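Local coordinates for protein putative rubredoxin reductase (Rhodopseudomonas palustris, PDB 3FG2) that probably transfers electrons from NADH through its bound FAD to the ferredoxin that serves the cytochrome P450 CYP199A2, at residues A7-A12 with I29-D34; H101-T106 with S271-C276; V145-A150 with L166-V171. All coordinates share one frame; numbering follows the deposited sequence.

Contact 1 (A7-A12 with I29-D34); sequences AGAGHA and IALIND. With FAD (flavin-adenine dinucleotide), chain B.
A single water molecule between Ala9 and Asn33 is gripped by three groups: it accepts the backbone N-H of Ala9, with Ala9 N 2.9 Å from the water oxygen, donates to Asn33 OD1, and shares a hydrogen bond with the ribose hydroxyl O3B of FAD. Loop, strand end and cofactor thus meet at one point. Asn33 suits the place because its amide carries both an acceptor and a donor; CG lies anti to the backbone N (chi1 -178°), which brings the amide to the loop; the turn of the amide about chi2 (29°) then gives OD1 to the water, and ND2 bonds to the carbonyl of His37. The aliphatic root of the same side chain packs on the loop, Asn33 CB lying 3.6 Å from Ala9 CB. From another direction Leu31 presses its CD2 methyl to 3.4 Å from Ala9 CB, a tight fit suited to a residue as small as alanine.

The direct tie is the bond from Gly8 N to Ile32 O, 3.0 Å long and lying in the carbonyl plane, which extends the parallel pairing of Ala7 with Ile32. Gly8 has a backbone phi of 115°, and any CB there would strike the ribose oxygen O4B; at Gly10, the N-cap, a CB would collide with O5B. The bare loop therefore brings the pyrophosphate to the start of the helix, where Ala12 N donates to O1P at 2.6 Å, a bond the helix dipole probably strengthens. His11 ND1 and the ribityl hydroxyl O4' are hydrogen-bonded at 3.2 Å. At the far end Asp34 OD2 accepts the ribose hydroxyl O2B at 2.6 Å, and OD1 forms a salt bridge with Arg78. A glycine-rich turn under the phosphates and an acidic residue on the ribose are the signature of the Rossmann beta-alpha-beta dinucleotide site, with its GxGxxG sequence.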
loop_
_atom_site.group_PDB
_atom_site.type_symbol
_atom_site.label_atom_id
_atom_site.label_comp_id
_atom_site.label_asym_id
_atom_site.label_seq_id
_atom_site.Cartn_x
_atom_site.Cartn_y
_atom_site.Cartn_z
ATOM N N ALA A 7 -3.871 4.681 17.369
ATOM C CA ALA A 7 -4.490 3.374 17.134
ATOM C C ALA A 7 -3.980 2.795 15.825
ATOM O O ALA A 7 -4.410 3.210 14.750
ATOM C CB ALA A 7 -5.996 3.521 17.074
ATOM N N GLY A 8 -3.078 1.827 15.922
ATOM C CA GLY A 8 -2.503 1.227 14.730
ATOM C C GLY A 8 -1.027 1.571 14.723
ATOM O O GLY A 8 -0.670 2.749 14.735
ATOM N N ALA A 9 -0.169 0.553 14.716
ATOM C CA ALA A 9 1.274 0.774 14.740
ATOM C C ALA A 9 1.996 0.273 13.493
ATOM O O ALA A 9 2.990 -0.452 13.591
ATOM C CB ALA A 9 1.878 0.128 15.984
ATOM N N GLY A 10 1.473 0.650 12.328
ATOM C CA GLY A 10 2.092 0.278 11.068
ATOM C C GLY A 10 2.901 1.487 10.630
ATOM O O GLY A 10 3.342 2.264 11.481
ATOM N N HIS A 11 3.085 1.682 9.327
ATOM C CA HIS A 11 3.856 2.831 8.870
ATOM C C HIS A 11 3.384 4.165 9.441
ATOM O O HIS A 11 4.152 4.859 10.095
ATOM C CB HIS A 11 3.884 2.901 7.344
ATOM C CG HIS A 11 4.850 1.943 6.721
ATOM N ND1 HIS A 11 4.527 0.632 6.447
ATOM C CD2 HIS A 11 6.152 2.090 6.373
ATOM C CE1 HIS A 11 5.587 0.011 5.958
ATOM N NE2 HIS A 11 6.587 0.872 5.905
ATOM N N ALA A 12 2.129 4.527 9.202
ATOM C CA ALA A 12 1.597 5.796 9.703
ATOM C C ALA A 12 1.604 5.925 11.237
ATOM O O ALA A 12 1.991 6.966 11.779
ATOM C CB ALA A 12 0.180 6.014 9.169
ATOM N N ILE A 29 2.525 9.674 24.875
ATOM C CA ILE A 29 2.262 9.063 23.571
ATOM C C ILE A 29 2.133 7.547 23.671
ATOM O O ILE A 29 3.117 6.841 23.909
ATOM C CB ILE A 29 3.382 9.389 22.556
ATOM C CG1 ILE A 29 3.504 10.906 22.384
ATOM C CG2 ILE A 29 3.079 8.715 21.219
ATOM C CD1 ILE A 29 4.611 11.335 21.438
ATOM N N ALA A 30 0.913 7.057 23.476
ATOM C CA ALA A 30 0.635 5.624 23.543
ATOM C C ALA A 30 0.349 5.072 22.151
ATOM O O ALA A 30 -0.532 5.561 21.445
ATOM C CB ALA A 30 -0.553 5.368 24.469
ATOM N N LEU A 31 1.097 4.044 21.768
ATOM C CA LEU A 31 0.946 3.434 20.452
ATOM C C LEU A 31 0.303 2.054 20.570
ATOM O O LEU A 31 0.968 1.088 20.925
ATOM C CB LEU A 31 2.323 3.290 19.793
ATOM C CG LEU A 31 2.503 3.583 18.300
ATOM C CD1 LEU A 31 3.775 2.883 17.819
ATOM C CD2 LEU A 31 1.302 3.097 17.504
ATOM N N ILE A 32 -0.985 1.962 20.263
ATOM C CA ILE A 32 -1.703 0.688 20.340
ATOM C C ILE A 32 -1.351 -0.209 19.154
ATOM O O ILE A 32 -1.660 0.113 18.005
ATOM C CB ILE A 32 -3.215 0.935 20.362
ATOM C CG1 ILE A 32 -3.542 1.884 21.515
ATOM C CG2 ILE A 32 -3.966 -0.390 20.505
ATOM C CD1 ILE A 32 -4.869 2.589 21.379
ATOM N N ASN A 33 -0.709 -1.337 19.442
ATOM C CA ASN A 33 -0.280 -2.271 18.407
ATOM C C ASN A 33 -0.969 -3.630 18.545
ATOM O O ASN A 33 -0.653 -4.395 19.459
ATOM C CB ASN A 33 1.243 -2.423 18.491
ATOM C CG ASN A 33 1.798 -3.345 17.434
ATOM O OD1 ASN A 33 1.235 -3.468 16.343
ATOM N ND2 ASN A 33 2.928 -3.989 17.742
ATOM N N ASP A 34 -1.894 -3.938 17.632
ATOM C CA ASP A 34 -2.633 -5.203 17.694
ATOM C C ASP A 34 -1.979 -6.406 17.016
ATOM O O ASP A 34 -2.651 -7.399 16.734
ATOM C CB ASP A 34 -4.048 -5.033 17.130
ATOM C CG ASP A 34 -4.065 -4.940 15.620
ATOM O OD1 ASP A 34 -5.169 -4.875 15.036
ATOM O OD2 ASP A 34 -2.972 -4.932 15.015
HETATM P PA FAD B . -0.530 -0.359 7.958
HETATM O O1A FAD B . -1.373 -1.423 7.355
HETATM O O2A FAD B . 0.818 -0.373 7.828
HETATM O O5B FAD B . -0.754 -0.662 9.449
HETATM C C5B FAD B . -2.064 -0.715 10.098
HETATM C C4B FAD B . -1.777 -1.341 11.480
HETATM O O4B FAD B . -2.929 -1.018 12.349
HETATM C C3B FAD B . -1.658 -2.876 11.505
HETATM O O3B FAD B . -0.573 -3.404 12.202
HETATM C C2B FAD B . -3.027 -3.286 11.970
HETATM O O2B FAD B . -3.081 -4.585 12.471
HETATM C C1B FAD B . -3.273 -2.263 13.040
HETATM N N9A FAD B . -4.661 -2.040 13.451
HETATM C C8A FAD B . -5.776 -2.067 12.653
HETATM N N7A FAD B . -6.898 -1.832 13.323
HETATM C C5A FAD B . -6.507 -1.641 14.617
HETATM C C6A FAD B . -7.276 -1.347 15.846
HETATM N N6A FAD B . -8.581 -1.210 15.891
HETATM N N1A FAD B . -6.513 -1.219 16.989
HETATM C C2A FAD B . -5.144 -1.353 16.989
HETATM N N3A FAD B . -4.369 -1.622 15.912
HETATM C C4A FAD B . -5.097 -1.759 14.744
HETATM N N1 FAD B . 3.740 0.917 -0.488
HETATM C C2 FAD B . 4.720 1.493 -1.183
HETATM O O2 FAD B . 4.765 2.677 -1.331
HETATM N N3 FAD B . 5.775 0.731 -1.785
HETATM C C4 FAD B . 5.828 -0.647 -1.668
HETATM O O4 FAD B . 6.743 -1.260 -2.189
HETATM C C4X FAD B . 4.762 -1.289 -0.906
HETATM N N5 FAD B . 4.766 -2.635 -0.749
HETATM C C5X FAD B . 3.746 -3.213 -0.013
HETATM C C6 FAD B . 3.775 -4.626 0.152
HETATM C C7 FAD B . 2.805 -5.291 0.875
HETATM C C7M FAD B . 2.882 -6.798 1.021
HETATM C C8 FAD B . 1.711 -4.534 1.494
HETATM C C8M FAD B . 0.617 -5.195 2.303
HETATM C C9 FAD B . 1.670 -3.133 1.334
HETATM C C9A FAD B . 2.675 -2.468 0.591
HETATM N N10 FAD B . 2.705 -1.023 0.398
HETATM C C10 FAD B . 3.709 -0.436 -0.320
HETATM C "C1'" FAD B . 1.613 -0.234 1.020
HETATM C "C2'" FAD B . 2.031 0.242 2.445
HETATM O "O2'" FAD B . 2.402 -0.892 3.197
HETATM C "C3'" FAD B . 0.847 0.957 3.063
HETATM O "O3'" FAD B . 0.525 2.105 2.286
HETATM C "C4'" FAD B . 1.184 1.383 4.481
HETATM O "O4'" FAD B . 1.523 0.226 5.291
HETATM C "C5'" FAD B . -0.017 2.083 5.070
HETATM O "O5'" FAD B . 0.356 2.470 6.554
HETATM P P FAD B . -0.712 2.447 7.611
HETATM O O1P FAD B . 0.076 2.914 8.868
HETATM O O2P FAD B . -1.839 3.208 7.305
HETATM O O3P FAD B . -1.197 1.079 7.816
HETATM O O HOH W 1 -0.442 -2.310 14.841
#

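Contact 2 (H101-T106 with S271-C276); sequences HLVLAT and SAIGDC. With FAD (flavin-adenine dinucleotide), chain B.
Leu104 is held through both its backbone polar groups: Leu104 N donates to Ser271 O at 2.6 Å, and Leu104 O receives Ile273 N at 2.8 Å, nearly head-on. With Ser271 N bonded to Leu102 O, these links make a short parallel ladder. Beside it, Ile273 carries CG1 between its backbone N and carbonyl carbon (chi1 58°), which lays CD1 3.8 Å from Val103 CG1 and CG1 against the methyl of Ala105. Ser271 OG lies at the edge of the His101 ring, 3.0 Å from His101 CE1, but its hydrogen bond goes to Arg306.

Past the ladder the chain turns at Gly274, where a side chain would strike the FAD phosphate oxygen O2P. Asp275 N donates to that O2P at 3.0 Å, and Asp275 OD1 accepts the ribityl hydroxyl O3' at 2.9 Å. An alanine here lacks the carboxylate and would probably leave O3' without its acceptor and the ribityl chain freer to turn.

Further out, Gln299 of helix 293-306 takes the N-H of Gly274, helix 11-22 sets Ala12 and Val16 against Ile273, and strand 257-259 covers Leu104 and Ala272.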
loop_
_atom_site.group_PDB
_atom_site.type_symbol
_atom_site.label_atom_id
_atom_site.label_comp_id
_atom_site.label_asym_id
_atom_site.label_seq_id
_atom_site.Cartn_x
_atom_site.Cartn_y
_atom_site.Cartn_z
ATOM N N HIS A 101 -5.780 13.845 22.333
ATOM C CA HIS A 101 -6.025 13.761 20.900
ATOM C C HIS A 101 -5.832 12.309 20.468
ATOM O O HIS A 101 -4.880 11.640 20.891
ATOM C CB HIS A 101 -5.077 14.679 20.123
ATOM C CG HIS A 101 -5.561 15.005 18.743
ATOM N ND1 HIS A 101 -5.478 14.116 17.694
ATOM C CD2 HIS A 101 -6.202 16.096 18.259
ATOM C CE1 HIS A 101 -6.048 14.642 16.625
ATOM N NE2 HIS A 101 -6.498 15.842 16.941
ATOM N N LEU A 102 -6.755 11.827 19.642
ATOM C CA LEU A 102 -6.726 10.454 19.142
ATOM C C LEU A 102 -6.335 10.396 17.666
ATOM O O LEU A 102 -6.934 11.074 16.827
ATOM C CB LEU A 102 -8.103 9.799 19.330
ATOM C CG LEU A 102 -8.315 8.411 18.719
ATOM C CD1 LEU A 102 -7.297 7.439 19.289
ATOM C CD2 LEU A 102 -9.737 7.930 19.004
ATOM N N VAL A 103 -5.330 9.584 17.358
ATOM C CA VAL A 103 -4.867 9.423 15.983
ATOM C C VAL A 103 -5.218 8.025 15.468
ATOM O O VAL A 103 -4.753 7.016 16.004
ATOM C CB VAL A 103 -3.334 9.631 15.878
ATOM C CG1 VAL A 103 -2.843 9.246 14.492
ATOM C CG2 VAL A 103 -2.984 11.083 16.164
ATOM N N LEU A 104 -6.049 7.972 14.430
ATOM C CA LEU A 104 -6.454 6.699 13.834
ATOM C C LEU A 104 -5.543 6.363 12.661
ATOM O O LEU A 104 -5.482 7.102 11.677
ATOM C CB LEU A 104 -7.905 6.765 13.352
ATOM C CG LEU A 104 -8.924 7.022 14.464
ATOM C CD1 LEU A 104 -10.331 7.079 13.889
ATOM C CD2 LEU A 104 -8.803 5.913 15.514
ATOM N N ALA A 105 -4.825 5.251 12.793
ATOM C CA ALA A 105 -3.902 4.782 11.765
ATOM C C ALA A 105 -4.087 3.272 11.691
ATOM O O ALA A 105 -3.130 2.503 11.796
ATOM C CB ALA A 105 -2.473 5.125 12.152
ATOM N N THR A 106 -5.343 2.877 11.507
ATOM C CA THR A 106 -5.758 1.483 11.453
ATOM C C THR A 106 -5.519 0.795 10.118
ATOM O O THR A 106 -5.757 -0.406 9.990
ATOM C CB THR A 106 -7.254 1.367 11.792
ATOM O OG1 THR A 106 -8.003 2.251 10.947
ATOM C CG2 THR A 106 -7.500 1.748 13.244
ATOM N N SER A 271 -7.876 12.461 14.722
ATOM C CA SER A 271 -7.343 12.530 13.361
ATOM C C SER A 271 -7.246 11.135 12.757
ATOM O O SER A 271 -7.231 10.133 13.477
ATOM C CB SER A 271 -5.945 13.155 13.358
ATOM O OG SER A 271 -5.998 14.530 13.671
ATOM N N ALA A 272 -7.177 11.077 11.433
ATOM C CA ALA A 272 -7.037 9.803 10.725
ATOM C C ALA A 272 -5.927 9.974 9.695
ATOM O O ALA A 272 -5.903 10.966 8.967
ATOM C CB ALA A 272 -8.341 9.426 10.039
ATOM N N ILE A 273 -5.007 9.015 9.643
ATOM C CA ILE A 273 -3.889 9.077 8.710
ATOM C C ILE A 273 -3.578 7.712 8.088
ATOM O O ILE A 273 -3.889 6.662 8.665
ATOM C CB ILE A 273 -2.599 9.556 9.416
ATOM C CG1 ILE A 273 -2.272 8.614 10.577
ATOM C CG2 ILE A 273 -2.760 10.984 9.909
ATOM C CD1 ILE A 273 -0.963 8.912 11.253
ATOM N N GLY A 274 -2.952 7.743 6.912
ATOM C CA GLY A 274 -2.576 6.513 6.240
ATOM C C GLY A 274 -3.626 5.883 5.350
ATOM O O GLY A 274 -4.530 6.545 4.853
ATOM N N ASP A 275 -3.496 4.583 5.145
ATOM C CA ASP A 275 -4.424 3.851 4.301
ATOM C C ASP A 275 -5.886 3.996 4.719
ATOM O O ASP A 275 -6.775 3.930 3.874
ATOM C CB ASP A 275 -4.048 2.370 4.287
ATOM C CG ASP A 275 -2.859 2.073 3.392
ATOM O OD1 ASP A 275 -2.183 3.024 2.936
ATOM O OD2 ASP A 275 -2.600 0.875 3.146
ATOM N N CYS A 276 -6.135 4.205 6.009
ATOM C CA CYS A 276 -7.509 4.309 6.500
ATOM C C CYS A 276 -8.172 5.656 6.277
ATOM O O CYS A 276 -9.392 5.782 6.426
ATOM C CB CYS A 276 -7.565 3.978 7.998
ATOM S SG CYS A 276 -7.074 5.339 9.123
HETATM P PA FAD B . -0.530 -0.359 7.958
HETATM O O1A FAD B . -1.373 -1.423 7.355
HETATM O O2A FAD B . 0.818 -0.373 7.828
HETATM O O5B FAD B . -0.754 -0.662 9.449
HETATM C C5B FAD B . -2.064 -0.715 10.098
HETATM C C4B FAD B . -1.777 -1.341 11.480
HETATM O O4B FAD B . -2.929 -1.018 12.349
HETATM C C3B FAD B . -1.658 -2.876 11.505
HETATM O O3B FAD B . -0.573 -3.404 12.202
HETATM C C2B FAD B . -3.027 -3.286 11.970
HETATM O O2B FAD B . -3.081 -4.585 12.471
HETATM C C1B FAD B . -3.273 -2.263 13.040
HETATM N N9A FAD B . -4.661 -2.040 13.451
HETATM C C8A FAD B . -5.776 -2.067 12.653
HETATM N N7A FAD B . -6.898 -1.832 13.323
HETATM C C5A FAD B . -6.507 -1.641 14.617
HETATM C C6A FAD B . -7.276 -1.347 15.846
HETATM N N6A FAD B . -8.581 -1.210 15.891
HETATM N N1A FAD B . -6.513 -1.219 16.989
HETATM C C2A FAD B . -5.144 -1.353 16.989
HETATM N N3A FAD B . -4.369 -1.622 15.912
HETATM C C4A FAD B . -5.097 -1.759 14.744
HETATM N N1 FAD B . 3.740 0.917 -0.488
HETATM C C2 FAD B . 4.720 1.493 -1.183
HETATM O O2 FAD B . 4.765 2.677 -1.331
HETATM N N3 FAD B . 5.775 0.731 -1.785
HETATM C C4 FAD B . 5.828 -0.647 -1.668
HETATM O O4 FAD B . 6.743 -1.260 -2.189
HETATM C C4X FAD B . 4.762 -1.289 -0.906
HETATM N N5 FAD B . 4.766 -2.635 -0.749
HETATM C C5X FAD B . 3.746 -3.213 -0.013
HETATM C C6 FAD B . 3.775 -4.626 0.152
HETATM C C7 FAD B . 2.805 -5.291 0.875
HETATM C C7M FAD B . 2.882 -6.798 1.021
HETATM C C8 FAD B . 1.711 -4.534 1.494
HETATM C C8M FAD B . 0.617 -5.195 2.303
HETATM C C9 FAD B . 1.670 -3.133 1.334
HETATM C C9A FAD B . 2.675 -2.468 0.591
HETATM N N10 FAD B . 2.705 -1.023 0.398
HETATM C C10 FAD B . 3.709 -0.436 -0.320
HETATM C "C1'" FAD B . 1.613 -0.234 1.020
HETATM C "C2'" FAD B . 2.031 0.242 2.445
HETATM O "O2'" FAD B . 2.402 -0.892 3.197
HETATM C "C3'" FAD B . 0.847 0.957 3.063
HETATM O "O3'" FAD B . 0.525 2.105 2.286
HETATM C "C4'" FAD B . 1.184 1.383 4.481
HETATM O "O4'" FAD B . 1.523 0.226 5.291
HETATM C "C5'" FAD B . -0.017 2.083 5.070
HETATM O "O5'" FAD B . 0.356 2.470 6.554
HETATM P P FAD B . -0.712 2.447 7.611
HETATM O O1P FAD B . 0.076 2.914 8.868
HETATM O O2P FAD B . -1.839 3.208 7.305
HETATM O O3P FAD B . -1.197 1.079 7.816
#

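Contact 3 (V145-A150 with L166-V171); sequences VVVIGA and LEVDVV
Strands 145-148 and 167-171 run parallel, their axes 4.5 Å apart at closest approach and inclined by 21°, the gentle twist of an alpha/beta sheet. They are the two strands of a beta-alpha-beta crossover whose helix is 152-163, in a second Rossmann-type domain that, as in related reductases, probably receives NADH. Five backbone bonds stitch them: Val145 N to Glu167 O, Asp169 N to Val145 O, Val147 N to Asp169 O at 2.6 Å, Val171 N to Val147 O, and Gly149 N to Val171 O at 2.8 Å. The last carries the pairing just past the end of the first strand. There Gly149, with phi at 115°, takes a conformation in which a CB would jam against the preceding carbonyl, as befits the first glycine of a probable GxGxxG turn.

Val145, Val147, Val168 and Val170 share the face that meets helix 152-163, where Phe157 packs on Val145 and Val147. Valine suits these positions because its branched CB fits extended backbone and offers a compact apolar surface. Val145 stands beside Val168, both pointing the same way, with Val145 CG1 4.1 Å from Val168 CG2. The placing of CG1 between the backbone N and carbonyl carbon (chi1 58°) also lets this methyl meet Leu166, 4.1 Å from Leu166 CD2. Just past the strand, Ala150 CB reaches Val170 CG1 at 4.1 Å.

Val146, Ile148, Asp169 and Val171 occupy the other face. Asp169 is the polar member of this group; of its buried carboxylate, OD2 is hydrogen-bonded to His202 NE2, on the neighbouring strand 200-202. The other three are apolar, and two of them, Val146 and Val171, meet on a diagonal: Val146 CG1 lies 3.7 Å from Val171 CG2 and equally far from the carbonyl oxygen Asp169 O.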
loop_
_atom_site.group_PDB
_atom_site.type_symbol
_atom_site.label_atom_id
_atom_site.label_comp_id
_atom_site.label_asym_id
_atom_site.label_seq_id
_atom_site.Cartn_x
_atom_site.Cartn_y
_atom_site.Cartn_z
ATOM N N VAL A 145 0.876 -22.563 -8.082
ATOM C CA VAL A 145 0.048 -21.553 -7.431
ATOM C C VAL A 145 -0.705 -20.658 -8.420
ATOM O O VAL A 145 -0.155 -20.237 -9.444
ATOM C CB VAL A 145 0.896 -20.637 -6.505
ATOM C CG1 VAL A 145 1.992 -19.952 -7.301
ATOM C CG2 VAL A 145 0.004 -19.595 -5.854
ATOM N N VAL A 146 -1.972 -20.384 -8.124
ATOM C CA VAL A 146 -2.751 -19.486 -8.966
ATOM C C VAL A 146 -2.839 -18.181 -8.192
ATOM O O VAL A 146 -3.267 -18.169 -7.040
ATOM C CB VAL A 146 -4.198 -19.991 -9.221
ATOM C CG1 VAL A 146 -5.030 -18.874 -9.852
ATOM C CG2 VAL A 146 -4.182 -21.184 -10.159
ATOM N N VAL A 147 -2.417 -17.088 -8.820
ATOM C CA VAL A 147 -2.467 -15.780 -8.181
ATOM C C VAL A 147 -3.679 -15.011 -8.712
ATOM O O VAL A 147 -3.748 -14.695 -9.901
ATOM C CB VAL A 147 -1.188 -14.973 -8.474
ATOM C CG1 VAL A 147 -1.296 -13.574 -7.880
ATOM C CG2 VAL A 147 0.014 -15.703 -7.904
ATOM N N ILE A 148 -4.634 -14.728 -7.831
ATOM C CA ILE A 148 -5.834 -13.995 -8.219
ATOM C C ILE A 148 -5.633 -12.536 -7.842
ATOM O O ILE A 148 -5.574 -12.199 -6.662
ATOM C CB ILE A 148 -7.099 -14.514 -7.481
ATOM C CG1 ILE A 148 -7.226 -16.034 -7.648
ATOM C CG2 ILE A 148 -8.337 -13.803 -8.023
ATOM C CD1 ILE A 148 -8.386 -16.667 -6.871
ATOM N N GLY A 149 -5.538 -11.675 -8.850
ATOM C CA GLY A 149 -5.341 -10.256 -8.604
ATOM C C GLY A 149 -3.997 -9.798 -9.134
ATOM O O GLY A 149 -2.960 -10.077 -8.527
ATOM N N ALA A 150 -4.007 -9.098 -10.263
ATOM C CA ALA A 150 -2.767 -8.630 -10.870
ATOM C C ALA A 150 -2.330 -7.251 -10.378
ATOM O O ALA A 150 -1.881 -6.415 -11.159
ATOM C CB ALA A 150 -2.902 -8.629 -12.389
ATOM N N LEU A 166 8.056 -22.743 -8.761
ATOM C CA LEU A 166 6.635 -23.083 -8.806
ATOM C C LEU A 166 6.021 -22.695 -10.132
ATOM O O LEU A 166 6.508 -21.806 -10.833
ATOM C CB LEU A 166 5.843 -22.381 -7.702
ATOM C CG LEU A 166 5.826 -23.003 -6.310
ATOM C CD1 LEU A 166 7.212 -22.904 -5.696
ATOM C CD2 LEU A 166 4.803 -22.284 -5.445
ATOM N N GLU A 167 4.944 -23.379 -10.475
ATOM C CA GLU A 167 4.226 -23.086 -11.699
ATOM C C GLU A 167 3.340 -21.916 -11.289
ATOM O O GLU A 167 2.754 -21.939 -10.205
ATOM C CB GLU A 167 3.372 -24.282 -12.087
ATOM C CG GLU A 167 2.991 -24.297 -13.522
ATOM C CD GLU A 167 3.518 -25.526 -14.216
ATOM O OE1 GLU A 167 4.750 -25.759 -14.151
ATOM O OE2 GLU A 167 2.693 -26.253 -14.824
ATOM N N VAL A 168 3.236 -20.899 -12.137
ATOM C CA VAL A 168 2.442 -19.734 -11.781
ATOM C C VAL A 168 1.426 -19.278 -12.813
ATOM O O VAL A 168 1.759 -19.059 -13.975
ATOM C CB VAL A 168 3.353 -18.527 -11.473
ATOM C CG1 VAL A 168 2.513 -17.340 -11.021
ATOM C CG2 VAL A 168 4.362 -18.899 -10.416
ATOM N N ASP A 169 0.183 -19.125 -12.365
ATOM C CA ASP A 169 -0.903 -18.642 -13.208
ATOM C C ASP A 169 -1.531 -17.439 -12.515
ATOM O O ASP A 169 -1.900 -17.507 -11.340
ATOM C CB ASP A 169 -1.964 -19.724 -13.431
ATOM C CG ASP A 169 -1.565 -20.712 -14.507
ATOM O OD1 ASP A 169 -0.833 -21.677 -14.211
ATOM O OD2 ASP A 169 -1.972 -20.512 -15.661
ATOM N N VAL A 170 -1.633 -16.335 -13.246
ATOM C CA VAL A 170 -2.208 -15.105 -12.713
ATOM C C VAL A 170 -3.583 -14.824 -13.310
ATOM O O VAL A 170 -3.738 -14.714 -14.526
ATOM C CB VAL A 170 -1.289 -13.895 -12.982
ATOM C CG1 VAL A 170 -1.980 -12.614 -12.531
ATOM C CG2 VAL A 170 0.033 -14.070 -12.247
ATOM N N VAL A 171 -4.572 -14.707 -12.434
ATOM C CA VAL A 171 -5.951 -14.448 -12.825
ATOM C C VAL A 171 -6.363 -12.999 -12.548
ATOM O O VAL A 171 -6.413 -12.570 -11.394
ATOM C CB VAL A 171 -6.907 -15.396 -12.062
ATOM C CG1 VAL A 171 -8.358 -14.979 -12.282
ATOM C CG2 VAL A 171 -6.680 -16.829 -12.522
#

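Overall arrangement
All three contacts are buried, contact 3 reaching the surface at Glu167, and all join parallel strands of Rossmann-type sheets. Contacts 1 and 2 belong to one sheet and touch: Ala7 of contact 1 pairs through its backbone with Val103 and Ala105 of contact 2, so strand 4-7 lies between 29-32 and 101-104, and both contacts bind the same FAD. Contact 3 lies in another sheet, its centre about 33 Å from each of theirs, across the centre of the chain. Its glycine turn resembles that of contact 1, but without FAD its chemistry is mostly backbone pairing and valine packing, whereas contacts 1 and 2 spend their loop amides and acids on phosphates and hydroxyls.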